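Local coordinates for hydrazine synthase subunit gamma (Candidatus Kuenenia stuttgartiensis, PDB 5C2V), which catalyses the three-electron reduction of nitric oxide to hydroxylamine, the first half-reaction of hydrazine synthesis, and carries two c-type hemes, at residues Glu16-Glu21 with Ser140-Glu145; Tyr93-Arg98 with Glu155-Pro160; Arg174-Phe179 with Val308-Ala313; Lys225-Ser230 with Asn285-Lys290. One frame throughout, in Å; residues are numbered along the deposited sequence.

Contacts 1 and 2 interlock along the chain, their segments alternating, whereas contacts 3 and 4 come later, contact 4 nested in the loop that contact 3 closes. Contact 1 fastens an N-terminal loop to helix 141-152, the side chain of Arg143 about 10 Å from the first heme. On the opposite side of the chain's centre, with centres about 44 and 45 Å away, lie contacts 3 and 4, both within the cytochrome c range that holds the second heme and about 23 Å apart between centres. Contact 2 joins two loops between these regions. It touches contact 3 where Ser159 meets Lys312 and Ala313, their centres about 19 Å apart, so the parts of the chain around the two hemes probably meet here.

Contact 1: Glu16-Glu21 with Ser140-Glu145; sequences EPLGRE and SPMRLE
The guanidinium group of Arg143 has backbone oxygens at its edge and backbone on a face: Gly19 O and Arg20 O lie near its plane, while Ser140 N sits 3.4 Å above one face, offset toward the rim. Arg143 NH2 gives a straight hydrogen bond of 2.9 Å to Arg20 O (169° at the hydrogen), arriving in the carbonyl plane on a lone pair. Arg143 NE bonds to Gly19 O at 3.0 Å, with more bend, and that oxygen is tilted from the guanidinium plane. The turn at chi3 (-86°) swings the group off the helix toward the loop, and Arg143 NH1 reaches Gln49. An arginine suits this place because its NE and NH2 can reach two successive carbonyls of an irregular loop at once.

Segment 140-145 is the start of helix 141-152, with Ser140 as its N-cap. Ser140 OG accepts a weak bond from Arg143 N and also donates to a water; that water in turn donates to Gly19 O and to Glu21 OE1, so the hydroxyl both caps the helix, weakly, and is linked through the water to the loop. Apolar packing completes the junction. Leu18 CB lies 3.8 Å from Arg143 CG, and Leu18 CD1 meets Met142 CG at 3.9 Å, the two side chains crossing at about a right angle. Arg20 starts out away from the helix, forming a salt bridge with Glu137 of the same chain and bonding to Lys393 O of the alpha subunit. Trp15 of the alpha subunit packs on Arg143.

Contact 2: Tyr93-Arg98 with Glu155-Pro160; sequences YIRGGR and EFTGSP
Arg95 places its CG opposite its own carbonyl carbon (chi1 -68°) and folds at chi2 (-60°), a bend that curls the guanidinium back to Glu155 O. This is a loop-to-loop junction without helix or strand: 93-98 follows strand 89-90, and the segment 155-160 lies in the connection from helix 141-152 to helix 170-179. The Tyr93 side chain is about 6 Å from a calcium ion and about 6 Å from a heme. Arg95 NH1 bonds to Glu155 O nearly along the C=O axis and close to the guanidinium plane; the modelled 2.5 Å is doubtfully short. Arg95 NE is held by Arg70 O. Thr157 CG2 lies over one face of the guanidinium, while OG1 bonds to Tyr265.

Gly96 suits its place twice over: its backbone adopts a positive phi, and with no CB its CA can come under the Phe156 ring, 4.1 Å from the centroid and 18° off the normal, a CH-pi contact. Arg98 and Glu155 make a long salt bridge of charges alone, since the oxygen stands well out of the guanidinium plane. Arg98 NH2 and Glu155 OE2 are 4.0 Å apart, and Glu155 OE1 accepts from Tyr99 OH.

Contact 3: Arg174-Phe179 with Val308-Ala313; sequences RGQKIF and VEYLKA
Tyr310 reaches across to Gly175, its CB lying 3.9 Å from Gly175 C. Glycine suits this point because, lacking a CB, it lets the two helices come close, with segment axes 8.0 Å apart and a crossing angle of -99°. With chi1 at 175°, Tyr310 CG stands trans to its own nitrogen and the ring is carried over the backbone of Gln176, whose CA sits above the ring centre, 3.8 Å from the centroid and almost on the ring normal, as a CH-pi contact. Farther out on the same residue, Tyr310 CE1 meets Gln176 CB at 3.7 Å. At the other ring edge Tyr310 CE2 points at the face of Phe179, close to Phe179 CG. The two rings form an offset edge-to-face pair, centroids 5.1 Å apart and planes at 60°. At the tip, Tyr310 OH lies 3.8 Å from Gln176 CG, so the long aliphatic part of glutamine flanks the outer end of the phenol.

Phe179 is also the bridge to the heme: its side chain packs on Cys186, which is covalently bound to heme 2, and Leu311, 4.4 Å away between Phe179 CE1 and Leu311 CD2, touches the heme itself. The N-terminal helix of the cytochrome c domain, 170-179, crossing the C-terminal helix, 301-312, at nearly a right angle, with a glycine and an aromatic residue four positions on meeting an aromatic residue of the latter, is the hallmark of the cytochrome c fold.

Contact 4: Lys225-Ser230 with Asn285-Lys290; sequences KVFNIS and NTVNDK
Val287 packs against two neighbours of the opposite segment. Its CB lies 4.1 Å from Phe227 CD1, and its CG1 lies 4.0 Å from Asn228 CG; in both pairs the side chains run side by side, pointing the same way. A branched valine suits the place because its CB and CG1 can touch the ring and the amide at the same time. Next to it, Ile229 lays CG1 3.6 Å from Thr286 O. No direct hydrogen bond joins the segments, but a water does the job, donating to Asn228 OD1 at 3.0 Å and to Thr286 OG1 at 3.1 Å.

Asn228 is the N-cap of helix 229-234, in the cytochrome c domain of heme 2. With chi1 at -161° its CG lies trans to the backbone N, and OD1 turns toward the first turn of the helix, accepting from Ser230 OG at 2.7 Å and, weakly, from Ala231 N. Asparagine suits the position because one amide oxygen can take these bonds as well as the water.

Farther out, Thr286 OG1 is hydrogen-bonded to Asn284, which fixes the hydroxyl that receives the water, and Arg213 ties both sides together, bonding to Val287 O and making a cation-pi contact with the Phe227 ring. Farther along the same loop as segment 285-290 lies His293, an axial ligand of the heme 2 iron.

Contact 1: Glu16-Glu21 with Ser140-Glu145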
loop_
_atom_site.group_PDB
_atom_site.type_symbol
_atom_site.label_atom_id
_atom_site.label_comp_id
_atom_site.label_asym_id
_atom_site.label_seq_id
_atom_site.Cartn_x
_atom_site.Cartn_y
_atom_site.Cartn_z
ATOM N N GLU C 16 37.302 24.579 -34.377
ATOM C CA GLU C 16 36.949 24.232 -33.003
ATOM C C GLU C 16 36.740 25.493 -32.170
ATOM O O GLU C 16 37.417 26.500 -32.382
ATOM C CB GLU C 16 38.029 23.351 -32.373
ATOM C CG GLU C 16 38.162 21.976 -33.009
ATOM C CD GLU C 16 39.142 21.084 -32.273
ATOM O OE1 GLU C 16 39.487 20.008 -32.807
ATOM O OE2 GLU C 16 39.566 21.456 -31.159
ATOM N N PRO C 17 35.794 25.443 -31.220
ATOM C CA PRO C 17 35.478 26.601 -30.377
ATOM C C PRO C 17 36.480 26.809 -29.246
ATOM O O PRO C 17 37.428 26.036 -29.108
ATOM C CB PRO C 17 34.100 26.250 -29.817
ATOM C CG PRO C 17 34.106 24.764 -29.751
ATOM C CD PRO C 17 34.903 24.302 -30.943
ATOM N N LEU C 18 36.262 27.849 -28.448
ATOM C CA LEU C 18 37.128 28.146 -27.313
ATOM C C LEU C 18 36.882 27.164 -26.174
ATOM O O LEU C 18 35.765 26.682 -25.991
ATOM C CB LEU C 18 36.908 29.581 -26.828
ATOM C CG LEU C 18 37.151 30.697 -27.846
ATOM C CD1 LEU C 18 36.768 32.046 -27.263
ATOM C CD2 LEU C 18 38.601 30.701 -28.305
ATOM N N GLY C 19 37.928 26.877 -25.409
ATOM C CA GLY C 19 37.828 25.939 -24.306
ATOM C C GLY C 19 37.083 26.497 -23.109
ATOM O O GLY C 19 36.605 27.632 -23.132
ATOM N N ARG C 20 36.978 25.686 -22.062
ATOM C CA ARG C 20 36.296 26.087 -20.837
ATOM C C ARG C 20 37.114 27.091 -20.035
ATOM O O ARG C 20 36.615 28.151 -19.654
ATOM C CB ARG C 20 35.999 24.860 -19.974
ATOM C CG ARG C 20 35.211 25.159 -18.713
ATOM C CD ARG C 20 35.139 23.933 -17.823
ATOM N NE ARG C 20 34.215 24.115 -16.709
ATOM C CZ ARG C 20 34.014 23.212 -15.756
ATOM N NH1 ARG C 20 34.677 22.065 -15.777
ATOM N NH2 ARG C 20 33.152 23.458 -14.780
ATOM N N GLU C 21 38.375 26.739 -19.792
ATOM C CA GLU C 21 39.291 27.541 -18.986
ATOM C C GLU C 21 38.717 27.844 -17.601
ATOM O O GLU C 21 38.140 26.967 -16.959
ATOM C CB GLU C 21 39.649 28.840 -19.713
ATOM C CG GLU C 21 40.248 28.620 -21.095
ATOM C CD GLU C 21 40.955 29.849 -21.631
ATOM O OE1 GLU C 21 40.474 30.428 -22.628
ATOM O OE2 GLU C 21 41.998 30.231 -21.059
ATOM N N SER C 140 34.176 32.267 -19.275
ATOM C CA SER C 140 35.585 32.603 -19.125
ATOM C C SER C 140 35.806 33.991 -19.724
ATOM O O SER C 140 34.979 34.456 -20.509
ATOM C CB SER C 140 36.468 31.555 -19.811
ATOM O OG SER C 140 36.248 31.538 -21.210
ATOM N N PRO C 141 36.906 34.666 -19.346
ATOM C CA PRO C 141 37.183 35.993 -19.912
ATOM C C PRO C 141 37.218 35.985 -21.440
ATOM O O PRO C 141 36.646 36.869 -22.086
ATOM C CB PRO C 141 38.564 36.334 -19.345
ATOM C CG PRO C 141 38.659 35.555 -18.086
ATOM C CD PRO C 141 37.898 34.283 -18.323
ATOM N N MET C 142 37.873 34.974 -22.000
ATOM C CA MET C 142 38.050 34.863 -23.443
ATOM C C MET C 142 36.720 34.700 -24.174
ATOM O O MET C 142 36.452 35.399 -25.151
ATOM C CB MET C 142 38.972 33.688 -23.773
ATOM C CG MET C 142 39.585 33.749 -25.161
ATOM S SD MET C 142 40.677 35.171 -25.358
ATOM C CE MET C 142 41.259 34.925 -27.033
ATOM N N ARG C 143 35.892 33.775 -23.697
ATOM C CA ARG C 143 34.605 33.505 -24.330
ATOM C C ARG C 143 33.670 34.707 -24.227
ATOM O O ARG C 143 32.919 35.004 -25.162
ATOM C CB ARG C 143 33.953 32.264 -23.714
ATOM C CG ARG C 143 34.578 30.957 -24.186
ATOM C CD ARG C 143 33.798 29.732 -23.725
ATOM N NE ARG C 143 34.184 29.293 -22.387
ATOM C CZ ARG C 143 33.390 29.340 -21.323
ATOM N NH1 ARG C 143 32.151 29.803 -21.436
ATOM N NH2 ARG C 143 33.831 28.916 -20.146
ATOM N N LEU C 144 33.722 35.403 -23.096
ATOM C CA LEU C 144 32.928 36.612 -22.919
ATOM C C LEU C 144 33.367 37.686 -23.907
ATOM O O LEU C 144 32.537 38.281 -24.595
ATOM C CB LEU C 144 33.040 37.136 -21.486
ATOM C CG LEU C 144 32.242 38.410 -21.194
ATOM C CD1 LEU C 144 30.785 38.238 -21.597
ATOM C CD2 LEU C 144 32.352 38.796 -19.726
ATOM N N GLU C 145 34.676 37.920 -23.981
ATOM C CA GLU C 145 35.219 38.914 -24.903
ATOM C C GLU C 145 34.846 38.591 -26.347
ATOM O O GLU C 145 34.495 39.482 -27.118
ATOM C CB GLU C 145 36.739 39.011 -24.764
ATOM C CG GLU C 145 37.363 40.080 -25.650
ATOM C CD GLU C 145 38.874 40.130 -25.537
ATOM O OE1 GLU C 145 39.445 39.320 -24.778
ATOM O OE2 GLU C 145 39.489 40.985 -26.210
HETATM O O HOH W 1 37.950 30.143 -22.874
#

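Contact 2: Tyr93-Arg98 with Glu155-Pro160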
loop_
_atom_site.group_PDB
_atom_site.type_symbol
_atom_site.label_atom_id
_atom_site.label_comp_id
_atom_site.label_asym_id
_atom_site.label_seq_id
_atom_site.Cartn_x
_atom_site.Cartn_y
_atom_site.Cartn_z
ATOM N N TYR C 93 16.629 44.424 -29.609
ATOM C CA TYR C 93 17.108 44.239 -30.972
ATOM C C TYR C 93 18.607 44.531 -30.997
ATOM O O TYR C 93 19.028 45.652 -30.713
ATOM C CB TYR C 93 16.338 45.164 -31.921
ATOM C CG TYR C 93 16.556 44.924 -33.396
ATOM C CD1 TYR C 93 15.830 43.955 -34.078
ATOM C CD2 TYR C 93 17.461 45.689 -34.117
ATOM C CE1 TYR C 93 16.016 43.745 -35.431
ATOM C CE2 TYR C 93 17.652 45.485 -35.468
ATOM C CZ TYR C 93 16.931 44.509 -36.120
ATOM O OH TYR C 93 17.122 44.303 -37.468
ATOM N N ILE C 94 19.413 43.525 -31.333
ATOM C CA ILE C 94 20.861 43.627 -31.136
ATOM C C ILE C 94 21.684 44.026 -32.367
ATOM O O ILE C 94 22.913 44.052 -32.297
ATOM C CB ILE C 94 21.439 42.304 -30.578
ATOM C CG1 ILE C 94 21.081 41.123 -31.478
ATOM C CG2 ILE C 94 20.939 42.060 -29.163
ATOM C CD1 ILE C 94 21.709 39.817 -31.037
ATOM N N ARG C 95 21.034 44.324 -33.489
ATOM C CA ARG C 95 21.768 44.857 -34.636
ATOM C C ARG C 95 22.239 46.279 -34.343
ATOM O O ARG C 95 21.473 47.097 -33.833
ATOM C CB ARG C 95 20.915 44.844 -35.906
ATOM C CG ARG C 95 20.592 43.464 -36.455
ATOM C CD ARG C 95 21.852 42.694 -36.817
ATOM N NE ARG C 95 21.556 41.535 -37.654
ATOM C CZ ARG C 95 21.701 41.511 -38.975
ATOM N NH1 ARG C 95 22.151 42.580 -39.615
ATOM N NH2 ARG C 95 21.404 40.413 -39.657
ATOM N N GLY C 96 23.498 46.563 -34.665
ATOM C CA GLY C 96 24.068 47.882 -34.448
ATOM C C GLY C 96 24.064 48.296 -32.989
ATOM O O GLY C 96 23.661 49.409 -32.651
ATOM N N GLY C 97 24.518 47.398 -32.121
ATOM C CA GLY C 97 24.468 47.629 -30.690
ATOM C C GLY C 97 25.554 48.536 -30.143
ATOM O O GLY C 97 25.331 49.255 -29.168
ATOM N N ARG C 98 26.729 48.508 -30.764
ATOM C CA ARG C 98 27.879 49.247 -30.248
ATOM C C ARG C 98 27.765 50.753 -30.477
ATOM O O ARG C 98 28.427 51.541 -29.804
ATOM C CB ARG C 98 29.174 48.729 -30.883
ATOM C CG ARG C 98 29.316 49.038 -32.366
ATOM C CD ARG C 98 30.713 48.700 -32.868
ATOM N NE ARG C 98 30.899 49.078 -34.267
ATOM C CZ ARG C 98 32.050 48.982 -34.922
ATOM N NH1 ARG C 98 33.132 48.522 -34.306
ATOM N NH2 ARG C 98 32.124 49.352 -36.193
ATOM N N GLU C 155 25.682 44.566 -37.665
ATOM C CA GLU C 155 25.329 45.792 -38.373
ATOM C C GLU C 155 23.865 45.781 -38.793
ATOM O O GLU C 155 23.260 44.718 -38.929
ATOM C CB GLU C 155 26.223 45.977 -39.602
ATOM C CG GLU C 155 27.715 45.995 -39.305
ATOM C CD GLU C 155 28.168 47.284 -38.646
ATOM O OE1 GLU C 155 27.412 48.276 -38.689
ATOM O OE2 GLU C 155 29.285 47.304 -38.088
ATOM N N PHE C 156 23.298 46.968 -38.991
ATOM C CA PHE C 156 21.907 47.096 -39.412
ATOM C C PHE C 156 21.655 46.441 -40.769
ATOM O O PHE C 156 22.535 46.410 -41.629
ATOM C CB PHE C 156 21.495 48.569 -39.465
ATOM C CG PHE C 156 21.521 49.260 -38.129
ATOM C CD1 PHE C 156 20.595 48.939 -37.149
ATOM C CD2 PHE C 156 22.463 50.239 -37.858
ATOM C CE1 PHE C 156 20.616 49.575 -35.920
ATOM C CE2 PHE C 156 22.488 50.878 -36.633
ATOM C CZ PHE C 156 21.563 50.547 -35.663
ATOM N N THR C 157 20.447 45.911 -40.947
ATOM C CA THR C 157 20.065 45.264 -42.198
ATOM C C THR C 157 19.678 46.273 -43.273
ATOM O O THR C 157 19.951 46.070 -44.455
ATOM C CB THR C 157 18.883 44.294 -41.993
ATOM O OG1 THR C 157 17.742 45.021 -41.521
ATOM C CG2 THR C 157 19.242 43.213 -40.990
ATOM N N GLY C 158 19.039 47.361 -42.855
ATOM C CA GLY C 158 18.500 48.334 -43.788
ATOM C C GLY C 158 17.074 47.979 -44.164
ATOM O O GLY C 158 16.699 46.807 -44.161
ATOM N N SER C 159 16.278 48.990 -44.498
ATOM C CA SER C 159 14.856 48.787 -44.762
ATOM C C SER C 159 14.570 48.308 -46.186
ATOM O O SER C 159 15.043 48.902 -47.156
ATOM C CB SER C 159 14.078 50.074 -44.490
ATOM O OG SER C 159 12.691 49.883 -44.700
ATOM N N PRO C 160 13.796 47.218 -46.305
ATOM C CA PRO C 160 13.314 46.611 -47.553
ATOM C C PRO C 160 12.246 47.431 -48.277
ATOM O O PRO C 160 11.972 47.185 -49.452
ATOM C CB PRO C 160 12.726 45.280 -47.082
ATOM C CG PRO C 160 12.292 45.545 -45.687
ATOM C CD PRO C 160 13.326 46.475 -45.122
#

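Contact 3: Arg174-Phe179 with Val308-Ala313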
loop_
_atom_site.group_PDB
_atom_site.type_symbol
_atom_site.label_atom_id
_atom_site.label_comp_id
_atom_site.label_asym_id
_atom_site.label_seq_id
_atom_site.Cartn_x
_atom_site.Cartn_y
_atom_site.Cartn_z
ATOM N N ARG C 174 6.423 61.824 -47.824
ATOM C CA ARG C 174 5.336 62.541 -47.164
ATOM C C ARG C 174 5.465 62.449 -45.647
ATOM O O ARG C 174 5.217 63.422 -44.934
ATOM C CB ARG C 174 3.980 61.991 -47.610
ATOM C CG ARG C 174 3.018 63.047 -48.124
ATOM C CD ARG C 174 1.719 62.428 -48.631
ATOM N NE ARG C 174 1.931 61.509 -49.747
ATOM C CZ ARG C 174 1.649 60.209 -49.711
ATOM N NH1 ARG C 174 1.137 59.667 -48.615
ATOM N NH2 ARG C 174 1.874 59.450 -50.776
ATOM N N GLY C 175 5.858 61.274 -45.162
ATOM C CA GLY C 175 6.018 61.051 -43.736
ATOM C C GLY C 175 7.244 61.728 -43.153
ATOM O O GLY C 175 7.259 62.090 -41.974
ATOM N N GLN C 176 8.274 61.901 -43.976
ATOM C CA GLN C 176 9.520 62.513 -43.525
ATOM C C GLN C 176 9.301 63.954 -43.070
ATOM O O GLN C 176 9.961 64.431 -42.146
ATOM C CB GLN C 176 10.572 62.468 -44.635
ATOM C CG GLN C 176 11.946 62.971 -44.215
ATOM C CD GLN C 176 12.962 62.900 -45.338
ATOM O OE1 GLN C 176 12.608 62.682 -46.497
ATOM N NE2 GLN C 176 14.232 63.079 -44.999
ATOM N N LYS C 177 8.367 64.640 -43.720
ATOM C CA LYS C 177 8.050 66.020 -43.367
ATOM C C LYS C 177 7.348 66.102 -42.014
ATOM O O LYS C 177 7.584 67.028 -41.239
ATOM C CB LYS C 177 7.186 66.666 -44.450
ATOM C CG LYS C 177 7.923 66.932 -45.752
ATOM C CD LYS C 177 7.019 67.621 -46.760
ATOM C CE LYS C 177 5.898 66.706 -47.219
ATOM N NZ LYS C 177 6.433 65.543 -47.976
ATOM N N ILE C 178 6.485 65.128 -41.738
ATOM C CA ILE C 178 5.797 65.054 -40.453
ATOM C C ILE C 178 6.795 64.712 -39.348
ATOM O O ILE C 178 6.755 65.286 -38.258
ATOM C CB ILE C 178 4.655 64.009 -40.476
ATOM C CG1 ILE C 178 3.389 64.603 -41.101
ATOM C CG2 ILE C 178 4.336 63.516 -39.074
ATOM C CD1 ILE C 178 3.414 64.688 -42.610
ATOM N N PHE C 179 7.698 63.784 -39.650
ATOM C CA PHE C 179 8.737 63.371 -38.713
ATOM C C PHE C 179 9.630 64.540 -38.305
ATOM O O PHE C 179 9.930 64.725 -37.125
ATOM C CB PHE C 179 9.586 62.256 -39.331
ATOM C CG PHE C 179 10.634 61.696 -38.406
ATOM C CD1 PHE C 179 10.337 60.638 -37.564
ATOM C CD2 PHE C 179 11.920 62.214 -38.395
ATOM C CE1 PHE C 179 11.299 60.114 -36.719
ATOM C CE2 PHE C 179 12.884 61.696 -37.550
ATOM C CZ PHE C 179 12.573 60.645 -36.712
ATOM N N VAL C 308 4.193 56.386 -40.176
ATOM C CA VAL C 308 4.461 54.964 -39.997
ATOM C C VAL C 308 5.272 54.420 -41.169
ATOM O O VAL C 308 6.239 53.682 -40.977
ATOM C CB VAL C 308 3.153 54.157 -39.852
ATOM C CG1 VAL C 308 3.414 52.667 -40.029
ATOM C CG2 VAL C 308 2.505 54.435 -38.505
ATOM N N GLU C 309 4.882 54.798 -42.383
ATOM C CA GLU C 309 5.589 54.364 -43.584
ATOM C C GLU C 309 7.030 54.864 -43.604
ATOM O O GLU C 309 7.929 54.161 -44.066
ATOM C CB GLU C 309 4.854 54.838 -44.840
ATOM C CG GLU C 309 3.594 54.047 -45.156
ATOM C CD GLU C 309 3.889 52.610 -45.546
ATOM O OE1 GLU C 309 5.013 52.335 -46.019
ATOM O OE2 GLU C 309 2.995 51.754 -45.380
ATOM N N TYR C 310 7.246 56.076 -43.103
ATOM C CA TYR C 310 8.591 56.633 -43.020
ATOM C C TYR C 310 9.416 55.893 -41.973
ATOM O O TYR C 310 10.615 55.676 -42.155
ATOM C CB TYR C 310 8.543 58.127 -42.697
ATOM C CG TYR C 310 9.906 58.748 -42.478
ATOM C CD1 TYR C 310 10.825 58.836 -43.515
ATOM C CD2 TYR C 310 10.269 59.251 -41.237
ATOM C CE1 TYR C 310 12.072 59.404 -43.319
ATOM C CE2 TYR C 310 11.510 59.820 -41.031
ATOM C CZ TYR C 310 12.408 59.894 -42.074
ATOM O OH TYR C 310 13.643 60.462 -41.869
ATOM N N LEU C 311 8.768 55.512 -40.876
ATOM C CA LEU C 311 9.420 54.700 -39.854
ATOM C C LEU C 311 9.837 53.353 -40.433
ATOM O O LEU C 311 10.916 52.843 -40.133
ATOM C CB LEU C 311 8.499 54.504 -38.649
ATOM C CG LEU C 311 8.292 55.732 -37.761
ATOM C CD1 LEU C 311 7.215 55.473 -36.721
ATOM C CD2 LEU C 311 9.599 56.126 -37.093
ATOM N N LYS C 312 8.979 52.790 -41.279
ATOM C CA LYS C 312 9.272 51.534 -41.960
ATOM C C LYS C 312 10.459 51.672 -42.908
ATOM O O LYS C 312 11.098 50.682 -43.264
ATOM C CB LYS C 312 8.047 51.048 -42.740
ATOM C CG LYS C 312 6.866 50.633 -41.879
ATOM C CD LYS C 312 5.659 50.289 -42.740
ATOM C CE LYS C 312 6.002 49.228 -43.775
ATOM N NZ LYS C 312 4.860 48.948 -44.689
ATOM N N ALA C 313 10.747 52.905 -43.316
ATOM C CA ALA C 313 11.806 53.169 -44.284
ATOM C C ALA C 313 13.174 53.290 -43.621
ATOM O O ALA C 313 14.200 53.326 -44.301
ATOM C CB ALA C 313 11.491 54.432 -45.073
#

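Contact 4: Lys225-Ser230 with Asn285-Lys290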
loop_
_atom_site.group_PDB
_atom_site.type_symbol
_atom_site.label_atom_id
_atom_site.label_comp_id
_atom_site.label_asym_id
_atom_site.label_seq_id
_atom_site.Cartn_x
_atom_site.Cartn_y
_atom_site.Cartn_z
ATOM N N LYS C 225 -1.850 49.266 -13.423
ATOM C CA LYS C 225 -3.040 49.765 -14.098
ATOM C C LYS C 225 -2.893 49.534 -15.593
ATOM O O LYS C 225 -1.777 49.452 -16.107
ATOM C CB LYS C 225 -3.263 51.251 -13.808
ATOM C CG LYS C 225 -2.306 52.179 -14.542
ATOM C CD LYS C 225 -2.778 53.624 -14.489
ATOM C CE LYS C 225 -2.863 54.130 -13.061
ATOM N NZ LYS C 225 -3.273 55.561 -13.005
ATOM N N VAL C 226 -4.015 49.416 -16.294
ATOM C CA VAL C 226 -3.957 49.151 -17.721
ATOM C C VAL C 226 -3.496 50.412 -18.439
ATOM O O VAL C 226 -4.155 51.450 -18.375
ATOM C CB VAL C 226 -5.326 48.709 -18.271
ATOM C CG1 VAL C 226 -5.227 48.386 -19.754
ATOM C CG2 VAL C 226 -5.854 47.516 -17.490
ATOM N N PHE C 227 -2.360 50.317 -19.122
ATOM C CA PHE C 227 -1.805 51.466 -19.825
ATOM C C PHE C 227 -2.255 51.496 -21.279
ATOM O O PHE C 227 -2.045 52.482 -21.984
ATOM C CB PHE C 227 -0.275 51.465 -19.743
ATOM C CG PHE C 227 0.375 50.261 -20.373
ATOM C CD1 PHE C 227 0.614 50.215 -21.737
ATOM C CD2 PHE C 227 0.768 49.185 -19.595
ATOM C CE1 PHE C 227 1.216 49.116 -22.315
ATOM C CE2 PHE C 227 1.377 48.084 -20.168
ATOM C CZ PHE C 227 1.597 48.049 -21.529
ATOM N N ASN C 228 -2.875 50.409 -21.722
ATOM C CA ASN C 228 -3.365 50.335 -23.088
ATOM C C ASN C 228 -4.827 50.752 -23.118
ATOM O O ASN C 228 -5.701 50.033 -22.632
ATOM C CB ASN C 228 -3.183 48.924 -23.648
ATOM C CG ASN C 228 -3.240 48.883 -25.164
ATOM O OD1 ASN C 228 -3.825 49.757 -25.801
ATOM N ND2 ASN C 228 -2.626 47.860 -25.749
ATOM N N ILE C 229 -5.085 51.918 -23.700
ATOM C CA ILE C 229 -6.419 52.504 -23.688
ATOM C C ILE C 229 -7.349 51.754 -24.633
ATOM O O ILE C 229 -8.494 51.459 -24.290
ATOM C CB ILE C 229 -6.375 53.996 -24.076
ATOM C CG1 ILE C 229 -5.600 54.790 -23.022
ATOM C CG2 ILE C 229 -7.780 54.555 -24.227
ATOM C CD1 ILE C 229 -5.543 56.277 -23.292
ATOM N N SER C 230 -6.842 51.440 -25.821
ATOM C CA SER C 230 -7.610 50.692 -26.807
ATOM C C SER C 230 -7.938 49.289 -26.305
ATOM O O SER C 230 -9.022 48.765 -26.564
ATOM C CB SER C 230 -6.846 50.617 -28.132
ATOM O OG SER C 230 -5.506 50.207 -27.926
ATOM N N ASN C 285 -0.930 57.795 -29.241
ATOM C CA ASN C 285 -1.149 58.161 -27.838
ATOM C C ASN C 285 -2.104 57.207 -27.137
ATOM O O ASN C 285 -3.012 57.624 -26.415
ATOM C CB ASN C 285 -1.670 59.598 -27.719
ATOM C CG ASN C 285 -0.650 60.629 -28.157
ATOM O OD1 ASN C 285 0.554 60.433 -28.002
ATOM N ND2 ASN C 285 -1.130 61.737 -28.710
ATOM N N THR C 286 -1.883 55.919 -27.364
ATOM C CA THR C 286 -2.649 54.860 -26.726
ATOM C C THR C 286 -1.862 54.294 -25.547
ATOM O O THR C 286 -2.316 54.334 -24.404
ATOM C CB THR C 286 -2.998 53.739 -27.720
ATOM O OG1 THR C 286 -1.819 53.349 -28.433
ATOM C CG2 THR C 286 -4.043 54.221 -28.715
ATOM N N VAL C 287 -0.680 53.759 -25.842
ATOM C CA VAL C 287 0.152 53.110 -24.834
ATOM C C VAL C 287 1.095 54.071 -24.101
ATOM O O VAL C 287 1.922 53.636 -23.300
ATOM C CB VAL C 287 0.990 51.979 -25.461
ATOM C CG1 VAL C 287 0.082 50.881 -25.987
ATOM C CG2 VAL C 287 1.871 52.524 -26.571
ATOM N N ASN C 288 0.984 55.367 -24.380
ATOM C CA ASN C 288 1.769 56.369 -23.656
ATOM C C ASN C 288 0.952 57.611 -23.304
ATOM O O ASN C 288 -0.128 57.829 -23.853
ATOM C CB ASN C 288 3.004 56.773 -24.466
ATOM C CG ASN C 288 2.652 57.324 -25.834
ATOM O OD1 ASN C 288 2.342 58.507 -25.980
ATOM N ND2 ASN C 288 2.705 56.469 -26.849
ATOM N N ASP C 289 1.475 58.421 -22.386
ATOM C CA ASP C 289 0.800 59.648 -21.964
ATOM C C ASP C 289 0.678 60.633 -23.122
ATOM O O ASP C 289 1.484 60.611 -24.053
ATOM C CB ASP C 289 1.540 60.298 -20.793
ATOM C CG ASP C 289 1.270 59.602 -19.473
ATOM O OD1 ASP C 289 0.205 58.965 -19.342
ATOM O OD2 ASP C 289 2.122 59.697 -18.563
ATOM N N LYS C 290 -0.334 61.494 -23.059
ATOM C CA LYS C 290 -0.668 62.366 -24.180
ATOM C C LYS C 290 0.448 63.352 -24.512
ATOM O O LYS C 290 0.886 64.129 -23.663
ATOM C CB LYS C 290 -1.959 63.130 -23.883
ATOM C CG LYS C 290 -2.653 63.675 -25.117
ATOM C CD LYS C 290 -3.993 64.297 -24.761
ATOM C CE LYS C 290 -4.808 64.595 -26.006
ATOM N NZ LYS C 290 -5.098 63.356 -26.779
HETATM O O HOH W 2 -2.583 50.381 -28.457
#